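Local coordinates for leucine aminopeptidase 2 (Saccharomyces cerevisiae, PDB 2XQ0), which cleaves di- and tripeptides preferentially as a zinc-dependent aminopeptidase of the M1 family and has a low epoxide hydrolase activity in vitro, at residues Lys139-Ser144 and Leu265-Ser270; Phe239-Glu244 and His291-Ile296; Leu330-Ile335 and Phe346-Gly351; Asp493-Phe498 and Leu543-Gln548. All blocks are in the same frame, centred on the assembly; numbering follows the deposited sequence.

Interactions 1 and 3 are buried, interaction 2 is partly buried, and interaction 4 is buried with an ion pair at its border. Interaction 1 joins the N-terminal domain to the catalytic domain in the interior, through a phenol-amide bond and valine methyls on two rings. In interaction 2 an isoleucine packs inward while an arginine lies among acidic and amide groups nearer solvent. The two share a border, Val266 CG2 packing on Phe239 CE2 at 3.6 Å. Interaction 3 ties two consecutive helices of the catalytic domain by an arginine. Interaction 4 lies apart, about 31 Å between centres from interaction 2, with an apolar core beside its weak salt bridge.

Interaction 1 (Lys139-Ser144 and Leu265-Ser270); sequences KPYVFS and LVNVDS
The ring of Tyr141 lies under a methyl of Val268: CG1 stands 3.4 Å from the ring centroid and only 4° off the normal, a CH-pi contact placed almost exactly over the centre of the face. The two side chains come from opposite directions, and the CG of Tyr141, trans to the backbone nitrogen (chi1 -168°), sends the phenol out from strand 141-144 toward the 265-270 segment. At the end of that reach the hydroxyl OH donates to Asn267 OD1 at 2.6 Å, a short bond. The amide plane is turned 74° against the ring, and the donor sits somewhat out of the carbonyl plane. A water then gives one hydrogen to the same OH and the other to Val266 O, while the methyls CD1 and CD2 of Leu265 close in on the hydroxyl from 3.8 Å each.

The second methyl of Val268, CG2, meets Phe143 CE2 at 3.7 Å, obliquely to that ring, so the valine divides its two branches between two aromatic neighbours of one strand face. Ser270 OG lies at the edge of the Phe143 ring but is bound to Gln128 on the adjoining strand. A phenylalanine in place of Tyr141 would probably keep the methyl over its face yet leave Asn267 OD1 and the bridging water without their phenolic partner.

Phe143 also neighbours Pro272 and Gln145, both substrate-binding residues. The seam between the N-terminal and catalytic domains thus combines apolar packing with a directional bond, in which Tyr141 OH is gripped by Asn267 OD1 and by a water that also binds Val266 O.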
# COMPACT_ATOMS: atom_id res chain seq x y z
N LYS A 139 -21.66 15.93 -1.69
CA LYS A 139 -22.46 14.81 -1.18
C LYS A 139 -21.63 13.94 -0.24
O LYS A 139 -20.40 14.04 -0.23
CB LYS A 139 -23.04 13.99 -2.33
CG LYS A 139 -24.02 14.76 -3.21
CD LYS A 139 -24.62 13.86 -4.29
CE LYS A 139 -25.34 14.65 -5.36
NZ LYS A 139 -25.77 13.77 -6.49
N PRO A 140 -22.29 13.11 0.59
CA PRO A 140 -21.57 12.25 1.53
C PRO A 140 -20.85 11.12 0.82
O PRO A 140 -21.12 10.84 -0.34
CB PRO A 140 -22.68 11.69 2.43
CG PRO A 140 -23.87 11.68 1.55
CD PRO A 140 -23.75 12.91 0.69
N TYR A 141 -19.96 10.42 1.52
CA TYR A 141 -19.07 9.47 0.89
C TYR A 141 -18.55 8.54 1.95
O TYR A 141 -18.39 8.94 3.11
CB TYR A 141 -17.90 10.23 0.25
CG TYR A 141 -17.01 9.46 -0.71
CD1 TYR A 141 -15.98 8.64 -0.24
CD2 TYR A 141 -17.15 9.61 -2.09
CE1 TYR A 141 -15.14 7.98 -1.11
CE2 TYR A 141 -16.31 8.95 -2.96
CZ TYR A 141 -15.31 8.13 -2.47
OH TYR A 141 -14.48 7.47 -3.34
N VAL A 142 -18.29 7.30 1.58
CA VAL A 142 -17.67 6.37 2.49
C VAL A 142 -16.77 5.44 1.68
O VAL A 142 -17.07 5.14 0.53
CB VAL A 142 -18.73 5.55 3.24
CG1 VAL A 142 -19.60 4.81 2.23
CG2 VAL A 142 -18.10 4.59 4.27
N PHE A 143 -15.67 5.00 2.28
CA PHE A 143 -14.82 4.00 1.62
C PHE A 143 -14.16 3.15 2.67
O PHE A 143 -14.00 3.58 3.81
CB PHE A 143 -13.76 4.66 0.72
CG PHE A 143 -12.73 5.46 1.47
CD1 PHE A 143 -11.57 4.86 1.94
CD2 PHE A 143 -12.92 6.80 1.72
CE1 PHE A 143 -10.63 5.61 2.64
CE2 PHE A 143 -11.98 7.55 2.39
CZ PHE A 143 -10.84 6.96 2.86
N SER A 144 -13.78 1.94 2.28
CA SER A 144 -13.10 1.00 3.18
C SER A 144 -11.61 0.90 2.92
O SER A 144 -11.10 1.32 1.87
CB SER A 144 -13.72 -0.38 3.01
OG SER A 144 -13.39 -0.87 1.72
N LEU A 265 -10.44 3.55 -8.84
CA LEU A 265 -11.23 4.53 -8.10
C LEU A 265 -10.29 5.60 -7.58
O LEU A 265 -9.40 5.30 -6.80
CB LEU A 265 -11.92 3.88 -6.89
CG LEU A 265 -12.57 4.85 -5.89
CD1 LEU A 265 -13.71 5.58 -6.54
CD2 LEU A 265 -13.06 4.13 -4.61
N VAL A 266 -10.47 6.85 -8.02
CA VAL A 266 -9.65 7.94 -7.51
C VAL A 266 -10.40 8.53 -6.35
O VAL A 266 -11.44 9.17 -6.52
CB VAL A 266 -9.32 9.02 -8.57
CG1 VAL A 266 -8.61 10.19 -7.92
CG2 VAL A 266 -8.44 8.43 -9.69
N ASN A 267 -9.89 8.27 -5.15
CA ASN A 267 -10.65 8.53 -3.93
C ASN A 267 -10.70 9.99 -3.53
O ASN A 267 -10.07 10.85 -4.16
CB ASN A 267 -10.07 7.70 -2.79
CG ASN A 267 -10.97 6.55 -2.39
OD1 ASN A 267 -12.19 6.70 -2.33
ND2 ASN A 267 -10.38 5.41 -2.10
N VAL A 268 -11.45 10.26 -2.45
CA VAL A 268 -11.52 11.59 -1.85
C VAL A 268 -10.16 11.99 -1.29
O VAL A 268 -9.29 11.15 -1.06
CB VAL A 268 -12.61 11.64 -0.72
CG1 VAL A 268 -14.00 11.44 -1.31
CG2 VAL A 268 -12.33 10.59 0.34
N ASP A 269 -9.98 13.28 -1.04
CA ASP A 269 -8.67 13.78 -0.63
C ASP A 269 -8.16 13.24 0.72
O ASP A 269 -6.96 13.20 0.95
CB ASP A 269 -8.63 15.32 -0.70
CG ASP A 269 -9.16 15.86 -2.03
OD1 ASP A 269 -8.37 16.02 -2.98
OD2 ASP A 269 -10.39 16.10 -2.13
N SER A 270 -9.07 12.77 1.58
CA SER A 270 -8.67 12.18 2.87
C SER A 270 -8.04 10.79 2.77
O SER A 270 -7.56 10.23 3.76
CB SER A 270 -9.86 12.12 3.83
OG SER A 270 -10.89 11.29 3.33
O HOH W 1 -13.90 9.78 -5.32

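Interaction 2 (Phe239-Glu244 and His291-Ile296); sequences FENDVE and HDRSNI
Arg293 lays its guanidinium group against Asn241, whose CB sits over one face, off toward the rim, 3.2 Å from NH1. The amide of Asn241 runs nearly parallel to that group, 7° between the planes, although the side chains themselves cross at about a right angle. Beside this pair, the methyl CD1 of Ile296 rests on the carboxylate carbon of Asp242, 3.7 Å from CG, and its other branch, CG2, reaches the edge of the Phe239 ring at 4.1 Å from CD1.

Around this shell lie the groups that fix it. Asn241 ND2 donates to Asp242 OD2 at 2.9 Å, tying the two side chains together, while Asp242 OD1 forms a salt bridge with Lys245. No salt bridge links Arg293 to Glu240; instead a water in the guanidinium plane accepts from Arg293 NH2 at 2.9 Å and donates to Glu240 OE2. The same NH2 binds the carbonyl oxygen of Trp237, whose ring forms a cation-pi contact with the arginine. The straight chain of Arg293, extended from CG to NE, carries its charge to this site.

Residues 239-244 span the end of helix 229-239, the short link 240-242 and the start of helix 243-253, and residues 291-296 form the loop leading into helix 297-311, which carries the zinc-binding histidines. Phe239 packs inward on strands 215-220 and 264-266, setting the link against the sheet.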
# COMPACT_ATOMS: atom_id res chain seq x y z
N PHE A 239 -4.67 8.94 -16.92
CA PHE A 239 -4.51 7.49 -16.98
C PHE A 239 -4.69 6.91 -18.37
O PHE A 239 -4.23 5.80 -18.65
CB PHE A 239 -5.54 6.82 -16.06
CG PHE A 239 -5.34 7.11 -14.60
CD1 PHE A 239 -4.07 7.08 -14.04
CD2 PHE A 239 -6.42 7.37 -13.78
CE1 PHE A 239 -3.89 7.34 -12.69
CE2 PHE A 239 -6.24 7.62 -12.44
CZ PHE A 239 -4.97 7.61 -11.89
N GLU A 240 -5.40 7.64 -19.23
CA GLU A 240 -5.92 7.03 -20.47
C GLU A 240 -4.83 6.74 -21.49
O GLU A 240 -5.07 6.01 -22.45
CB GLU A 240 -6.97 7.93 -21.15
CG GLU A 240 -6.37 9.18 -21.74
CD GLU A 240 -7.42 10.17 -22.27
OE1 GLU A 240 -8.62 9.82 -22.40
OE2 GLU A 240 -7.03 11.32 -22.55
N ASN A 241 -3.66 7.34 -21.31
CA ASN A 241 -2.58 7.18 -22.29
C ASN A 241 -1.67 6.04 -21.92
O ASN A 241 -0.82 5.66 -22.70
CB ASN A 241 -1.75 8.46 -22.40
CG ASN A 241 -0.57 8.31 -23.36
OD1 ASN A 241 -0.74 8.24 -24.58
ND2 ASN A 241 0.65 8.28 -22.80
N ASP A 242 -1.85 5.47 -20.73
CA ASP A 242 -0.81 4.61 -20.18
C ASP A 242 -1.28 3.31 -19.54
O ASP A 242 -0.50 2.38 -19.44
CB ASP A 242 0.03 5.39 -19.17
CG ASP A 242 1.01 6.35 -19.84
OD1 ASP A 242 2.12 5.89 -20.20
OD2 ASP A 242 0.68 7.55 -20.02
N VAL A 243 -2.53 3.25 -19.07
CA VAL A 243 -2.97 2.08 -18.31
C VAL A 243 -2.95 0.81 -19.17
O VAL A 243 -2.48 -0.22 -18.72
CB VAL A 243 -4.33 2.27 -17.54
CG1 VAL A 243 -5.45 2.66 -18.47
CG2 VAL A 243 -4.71 0.98 -16.77
N GLU A 244 -3.42 0.87 -20.41
CA GLU A 244 -3.43 -0.37 -21.18
C GLU A 244 -2.01 -0.82 -21.49
O GLU A 244 -1.72 -2.01 -21.48
CB GLU A 244 -4.29 -0.28 -22.44
CG GLU A 244 -4.26 -1.54 -23.27
CD GLU A 244 -5.00 -2.71 -22.65
OE1 GLU A 244 -5.69 -2.53 -21.62
OE2 GLU A 244 -4.90 -3.83 -23.20
N HIS A 291 -1.35 16.31 -13.59
CA HIS A 291 -1.65 17.01 -14.84
C HIS A 291 -0.57 16.85 -15.91
O HIS A 291 -0.67 17.44 -16.98
CB HIS A 291 -1.97 18.50 -14.61
CG HIS A 291 -3.17 18.72 -13.74
ND1 HIS A 291 -3.08 18.92 -12.37
CD2 HIS A 291 -4.49 18.74 -14.03
CE1 HIS A 291 -4.29 19.06 -11.87
NE2 HIS A 291 -5.16 18.96 -12.85
N ASP A 292 0.45 16.05 -15.63
CA ASP A 292 1.50 15.79 -16.62
C ASP A 292 1.81 14.30 -16.76
O ASP A 292 2.58 13.90 -17.64
CB ASP A 292 2.78 16.55 -16.26
CG ASP A 292 3.33 16.14 -14.91
OD1 ASP A 292 2.78 15.20 -14.30
OD2 ASP A 292 4.32 16.75 -14.46
N ARG A 293 1.22 13.49 -15.89
CA ARG A 293 1.41 12.04 -15.88
C ARG A 293 2.71 11.56 -15.22
O ARG A 293 3.24 10.52 -15.59
CB ARG A 293 1.28 11.46 -17.29
CG ARG A 293 -0.10 11.61 -17.85
CD ARG A 293 -0.15 11.36 -19.34
NE ARG A 293 -1.52 11.49 -19.84
CZ ARG A 293 -1.83 11.57 -21.12
NH1 ARG A 293 -0.88 11.57 -22.05
NH2 ARG A 293 -3.10 11.67 -21.49
N SER A 294 3.18 12.30 -14.22
CA SER A 294 4.43 11.98 -13.52
C SER A 294 4.36 10.83 -12.53
O SER A 294 5.35 10.12 -12.33
CB SER A 294 4.94 13.21 -12.77
OG SER A 294 4.98 14.35 -13.61
N ASN A 295 3.20 10.64 -11.90
CA ASN A 295 3.09 9.76 -10.74
C ASN A 295 2.46 8.40 -10.97
O ASN A 295 2.02 7.75 -10.02
CB ASN A 295 2.30 10.46 -9.64
CG ASN A 295 2.99 11.68 -9.13
OD1 ASN A 295 4.21 11.81 -9.26
ND2 ASN A 295 2.21 12.60 -8.54
N ILE A 296 2.39 7.95 -12.21
CA ILE A 296 1.56 6.79 -12.50
C ILE A 296 2.15 5.42 -12.11
O ILE A 296 1.44 4.40 -12.16
CB ILE A 296 1.06 6.80 -13.95
CG1 ILE A 296 2.22 7.09 -14.90
CG2 ILE A 296 -0.04 7.84 -14.13
CD1 ILE A 296 1.78 7.30 -16.32
O HOH W 2 -4.50 11.73 -24.03

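Interaction 3 (Leu330-Ile335 and Phe346-Gly351); sequences LERRII and FSALIG
Arg332 runs straight out of its helix toward Ser347, extended from CG to NE. From CB, whose bond points toward helix 341-360, CG passes 3.6 Å from Ser347 OG and CD is a little closer. NE donates to that same hydroxyl oxygen at 2.8 Å, although the bond is bent, with an N-H...O angle of 136° and the oxygen tilted out of the guanidinium plane. The Ser347 OG is put there by its own torsion, trans to the backbone nitrogen (chi1 170°). Beyond NE, the guanidinium turns one face to the backbone of the opposing helix: Ser347 O stands 3.1 Å above its plane, and Ala348 CA lies over the same face, 3.7 Å from NH1. At the tip, NH2 comes 3.8 Å from Gly351 CA, makes a weak bond to a water that donates to Ser347 O, and forms a salt bridge with Glu391. Alongside, Ile335 CD1 packs on Ser347 CB.

The two segments run roughly antiparallel, at 146°, with axes 10.8 Å apart, as consecutive helices 321-339 and 341-360 joined by a tight connection. Helix 388-403 supplies both Glu391 and Phe394, a cation-pi partner of Arg332, and helix 321-339 also bears the zinc ligand Glu324.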
# COMPACT_ATOMS: atom_id res chain seq x y z
N LEU A 330 8.16 -6.79 -9.50
CA LEU A 330 7.39 -6.76 -10.73
C LEU A 330 7.13 -5.35 -11.28
O LEU A 330 7.27 -5.11 -12.46
CB LEU A 330 6.07 -7.53 -10.57
CG LEU A 330 6.28 -9.04 -10.36
CD1 LEU A 330 4.96 -9.72 -9.97
CD2 LEU A 330 6.90 -9.69 -11.61
N GLU A 331 6.74 -4.42 -10.40
CA GLU A 331 6.54 -3.01 -10.73
C GLU A 331 7.76 -2.46 -11.46
O GLU A 331 7.64 -1.83 -12.52
CB GLU A 331 6.33 -2.23 -9.43
CG GLU A 331 6.32 -0.70 -9.54
CD GLU A 331 6.38 -0.02 -8.17
OE1 GLU A 331 6.41 -0.73 -7.12
OE2 GLU A 331 6.41 1.23 -8.13
N ARG A 332 8.94 -2.69 -10.89
CA ARG A 332 10.18 -2.22 -11.48
C ARG A 332 10.53 -2.93 -12.79
O ARG A 332 11.13 -2.32 -13.66
CB ARG A 332 11.31 -2.20 -10.47
CG ARG A 332 11.06 -1.15 -9.38
CD ARG A 332 12.13 -1.11 -8.33
NE ARG A 332 11.78 -0.09 -7.35
CZ ARG A 332 12.13 -0.12 -6.07
NH1 ARG A 332 12.86 -1.13 -5.59
NH2 ARG A 332 11.72 0.84 -5.26
N ARG A 333 10.13 -4.18 -12.96
CA ARG A 333 10.25 -4.82 -14.29
C ARG A 333 9.35 -4.11 -15.34
O ARG A 333 9.74 -3.92 -16.50
CB ARG A 333 9.91 -6.32 -14.20
CG ARG A 333 10.96 -7.17 -13.46
CD ARG A 333 12.30 -7.26 -14.24
NE ARG A 333 12.08 -7.74 -15.60
CZ ARG A 333 11.95 -9.03 -15.92
NH1 ARG A 333 12.04 -9.97 -14.99
NH2 ARG A 333 11.72 -9.36 -17.18
N ILE A 334 8.14 -3.71 -14.94
CA ILE A 334 7.23 -3.03 -15.86
C ILE A 334 7.84 -1.71 -16.33
O ILE A 334 7.95 -1.46 -17.53
CB ILE A 334 5.84 -2.81 -15.24
CG1 ILE A 334 5.12 -4.16 -15.09
CG2 ILE A 334 5.00 -1.86 -16.07
CD1 ILE A 334 3.97 -4.13 -14.07
N ILE A 335 8.27 -0.88 -15.39
CA ILE A 335 8.81 0.41 -15.76
C ILE A 335 10.13 0.24 -16.50
O ILE A 335 10.48 1.05 -17.35
CB ILE A 335 8.97 1.38 -14.54
CG1 ILE A 335 10.24 1.10 -13.75
CG2 ILE A 335 7.71 1.38 -13.66
CD1 ILE A 335 10.38 1.94 -12.48
N PHE A 346 17.11 3.48 -11.26
CA PHE A 346 16.87 4.73 -10.52
C PHE A 346 15.80 4.49 -9.45
O PHE A 346 15.92 4.91 -8.31
CB PHE A 346 16.42 5.85 -11.48
CG PHE A 346 16.13 7.15 -10.79
CD1 PHE A 346 17.16 7.95 -10.30
CD2 PHE A 346 14.83 7.57 -10.60
CE1 PHE A 346 16.89 9.14 -9.66
CE2 PHE A 346 14.55 8.77 -9.97
CZ PHE A 346 15.58 9.55 -9.49
N SER A 347 14.74 3.80 -9.83
CA SER A 347 13.68 3.52 -8.86
C SER A 347 14.23 2.69 -7.68
O SER A 347 13.88 2.94 -6.52
CB SER A 347 12.50 2.82 -9.59
OG SER A 347 11.55 2.32 -8.67
N ALA A 348 15.13 1.74 -7.96
CA ALA A 348 15.70 0.88 -6.91
C ALA A 348 16.59 1.69 -5.99
O ALA A 348 16.71 1.40 -4.80
CB ALA A 348 16.51 -0.26 -7.53
N LEU A 349 17.23 2.72 -6.55
CA LEU A 349 18.14 3.57 -5.80
C LEU A 349 17.38 4.42 -4.82
O LEU A 349 17.83 4.64 -3.71
CB LEU A 349 18.90 4.52 -6.73
CG LEU A 349 20.10 4.03 -7.51
CD1 LEU A 349 20.51 5.10 -8.52
CD2 LEU A 349 21.26 3.70 -6.58
N ILE A 350 16.23 4.94 -5.25
CA ILE A 350 15.39 5.69 -4.33
C ILE A 350 14.89 4.74 -3.24
O ILE A 350 14.88 5.09 -2.07
CB ILE A 350 14.19 6.36 -5.02
CG1 ILE A 350 14.63 7.25 -6.20
CG2 ILE A 350 13.37 7.15 -4.00
CD1 ILE A 350 15.72 8.22 -5.86
N GLY A 351 14.47 3.54 -3.64
CA GLY A 351 14.02 2.51 -2.70
C GLY A 351 15.08 2.13 -1.68
O GLY A 351 14.77 1.87 -0.51
O HOH W 3 11.42 4.02 -5.81

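Interaction 4 (Asp493-Phe498 and Leu543-Gln548); sequences DFRSEF and LLDIYQ
The guanidinium of Arg495 meets Asp545 OD2 at its edge, in the plane of the group, while the carboxylate is turned 83° against it. NE makes the bond, at 3.5 Å, weak in length though fairly straight at 163°; this weak hydrogen bond belongs to a salt bridge near solvent. The ring of Phe498, by contrast, receives the Tyr547 hydroxyl obliquely, with CD1 3.8 Å from OH. That hydroxyl is held by Asp502 and the indole nitrogen of Trp481, and the Trp481 ring stacks on that of Phe498. In the plane of the Phe494 ring, at its edge, stands Phe498 CD2, and Leu543 CD1 takes the corresponding place beside the ring of Tyr547.

Between these groups Ile546 fills the middle of the contact. Its CG1 branch, pointing opposite the carbonyl carbon (chi1 -70°), carries CD1 across to the other helix, where it lies 3.8 Å from Phe498 CB and 4.0 Å from Phe494 O. The shorter branch, CG2, comes within 4.1 Å of the Phe498 carbonyl oxygen. Replacing Ile546 by an alanine would probably open a gap between Phe498 CB and the Phe494 carbonyl, where CD1 now packs.

Both helices end here, 491-497 giving way at Phe498 and 537-546 at Tyr547, and helix 469-484 lies against this junction of the C-terminal helical region. The chemistry implies a division of labour: methyl and aromatic packing in the buried part, with a long, weak ion pair bordering it where solvent can probably screen the charges.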
# COMPACT_ATOMS: atom_id res chain seq x y z
N ASP A 493 24.80 36.95 -7.82
CA ASP A 493 25.87 35.96 -7.93
C ASP A 493 25.26 34.61 -8.31
O ASP A 493 25.72 33.93 -9.23
CB ASP A 493 26.64 35.83 -6.59
CG ASP A 493 27.56 37.03 -6.32
OD1 ASP A 493 27.97 37.71 -7.28
OD2 ASP A 493 27.90 37.28 -5.13
N PHE A 494 24.20 34.25 -7.60
CA PHE A 494 23.57 32.96 -7.82
C PHE A 494 23.01 32.79 -9.23
O PHE A 494 23.14 31.73 -9.83
CB PHE A 494 22.49 32.72 -6.76
CG PHE A 494 23.06 32.31 -5.43
CD1 PHE A 494 23.24 33.24 -4.42
CD2 PHE A 494 23.42 31.00 -5.19
CE1 PHE A 494 23.76 32.86 -3.20
CE2 PHE A 494 23.94 30.62 -3.97
CZ PHE A 494 24.11 31.55 -2.98
N ARG A 495 22.41 33.85 -9.77
CA ARG A 495 21.84 33.79 -11.11
C ARG A 495 22.92 33.61 -12.17
O ARG A 495 22.66 33.08 -13.25
CB ARG A 495 21.01 35.04 -11.41
CG ARG A 495 19.79 35.20 -10.54
CD ARG A 495 18.63 35.75 -11.33
NE ARG A 495 17.61 36.36 -10.47
CZ ARG A 495 17.59 37.64 -10.14
NH1 ARG A 495 18.53 38.46 -10.60
NH2 ARG A 495 16.63 38.11 -9.36
N SER A 496 24.13 34.06 -11.86
CA SER A 496 25.27 33.86 -12.76
C SER A 496 25.74 32.41 -12.76
O SER A 496 26.21 31.92 -13.78
CB SER A 496 26.42 34.80 -12.41
OG SER A 496 26.05 36.14 -12.66
N GLU A 497 25.62 31.73 -11.62
CA GLU A 497 26.00 30.32 -11.53
C GLU A 497 24.87 29.37 -11.94
O GLU A 497 25.09 28.33 -12.58
CB GLU A 497 26.44 29.98 -10.10
CG GLU A 497 27.95 29.87 -9.91
CD GLU A 497 28.54 28.66 -10.62
OE1 GLU A 497 28.76 28.73 -11.84
OE2 GLU A 497 28.80 27.64 -9.95
N PHE A 498 23.65 29.73 -11.57
CA PHE A 498 22.52 28.82 -11.72
C PHE A 498 21.44 29.39 -12.62
O PHE A 498 21.22 30.60 -12.65
CB PHE A 498 21.90 28.55 -10.34
CG PHE A 498 22.85 27.90 -9.36
CD1 PHE A 498 23.14 26.54 -9.45
CD2 PHE A 498 23.44 28.64 -8.34
CE1 PHE A 498 24.01 25.94 -8.54
CE2 PHE A 498 24.31 28.03 -7.42
CZ PHE A 498 24.59 26.68 -7.52
N LEU A 543 17.38 29.75 -4.89
CA LEU A 543 16.99 28.40 -5.33
C LEU A 543 15.55 28.44 -5.83
O LEU A 543 15.26 28.16 -7.00
CB LEU A 543 17.11 27.42 -4.16
CG LEU A 543 17.04 25.89 -4.35
CD1 LEU A 543 15.90 25.45 -5.26
CD2 LEU A 543 18.36 25.31 -4.83
N LEU A 544 14.65 28.79 -4.92
CA LEU A 544 13.21 28.79 -5.20
C LEU A 544 12.87 29.71 -6.37
O LEU A 544 12.00 29.39 -7.19
CB LEU A 544 12.44 29.21 -3.96
CG LEU A 544 12.30 28.20 -2.82
CD1 LEU A 544 13.63 27.61 -2.41
CD2 LEU A 544 11.63 28.87 -1.62
N ASP A 545 13.56 30.85 -6.44
CA ASP A 545 13.35 31.81 -7.52
C ASP A 545 13.76 31.26 -8.89
O ASP A 545 12.94 31.17 -9.81
CB ASP A 545 14.12 33.10 -7.23
CG ASP A 545 14.11 34.05 -8.41
OD1 ASP A 545 13.08 34.10 -9.12
OD2 ASP A 545 15.13 34.75 -8.62
N ILE A 546 15.02 30.88 -9.01
CA ILE A 546 15.58 30.39 -10.27
C ILE A 546 14.81 29.19 -10.80
O ILE A 546 14.65 29.02 -12.01
CB ILE A 546 17.06 30.01 -10.10
CG1 ILE A 546 17.92 31.27 -9.89
CG2 ILE A 546 17.56 29.22 -11.31
CD1 ILE A 546 19.23 30.99 -9.18
N TYR A 547 14.34 28.35 -9.88
CA TYR A 547 13.67 27.10 -10.23
C TYR A 547 12.16 27.18 -10.06
O TYR A 547 11.50 26.16 -9.94
CB TYR A 547 14.22 25.95 -9.37
CG TYR A 547 15.70 25.68 -9.57
CD1 TYR A 547 16.53 25.36 -8.50
CD2 TYR A 547 16.27 25.74 -10.84
CE1 TYR A 547 17.90 25.09 -8.70
CE2 TYR A 547 17.61 25.49 -11.04
CZ TYR A 547 18.43 25.17 -9.98
OH TYR A 547 19.77 24.92 -10.22
N GLN A 548 11.61 28.40 -10.05
CA GLN A 548 10.19 28.57 -9.69
C GLN A 548 9.28 27.78 -10.59
O GLN A 548 8.31 27.16 -10.14
CB GLN A 548 9.79 30.05 -9.69
CG GLN A 548 9.98 30.74 -11.04
CD GLN A 548 9.75 32.23 -10.97
OE1 GLN A 548 10.65 33.02 -11.26
NE2 GLN A 548 8.54 32.63 -10.59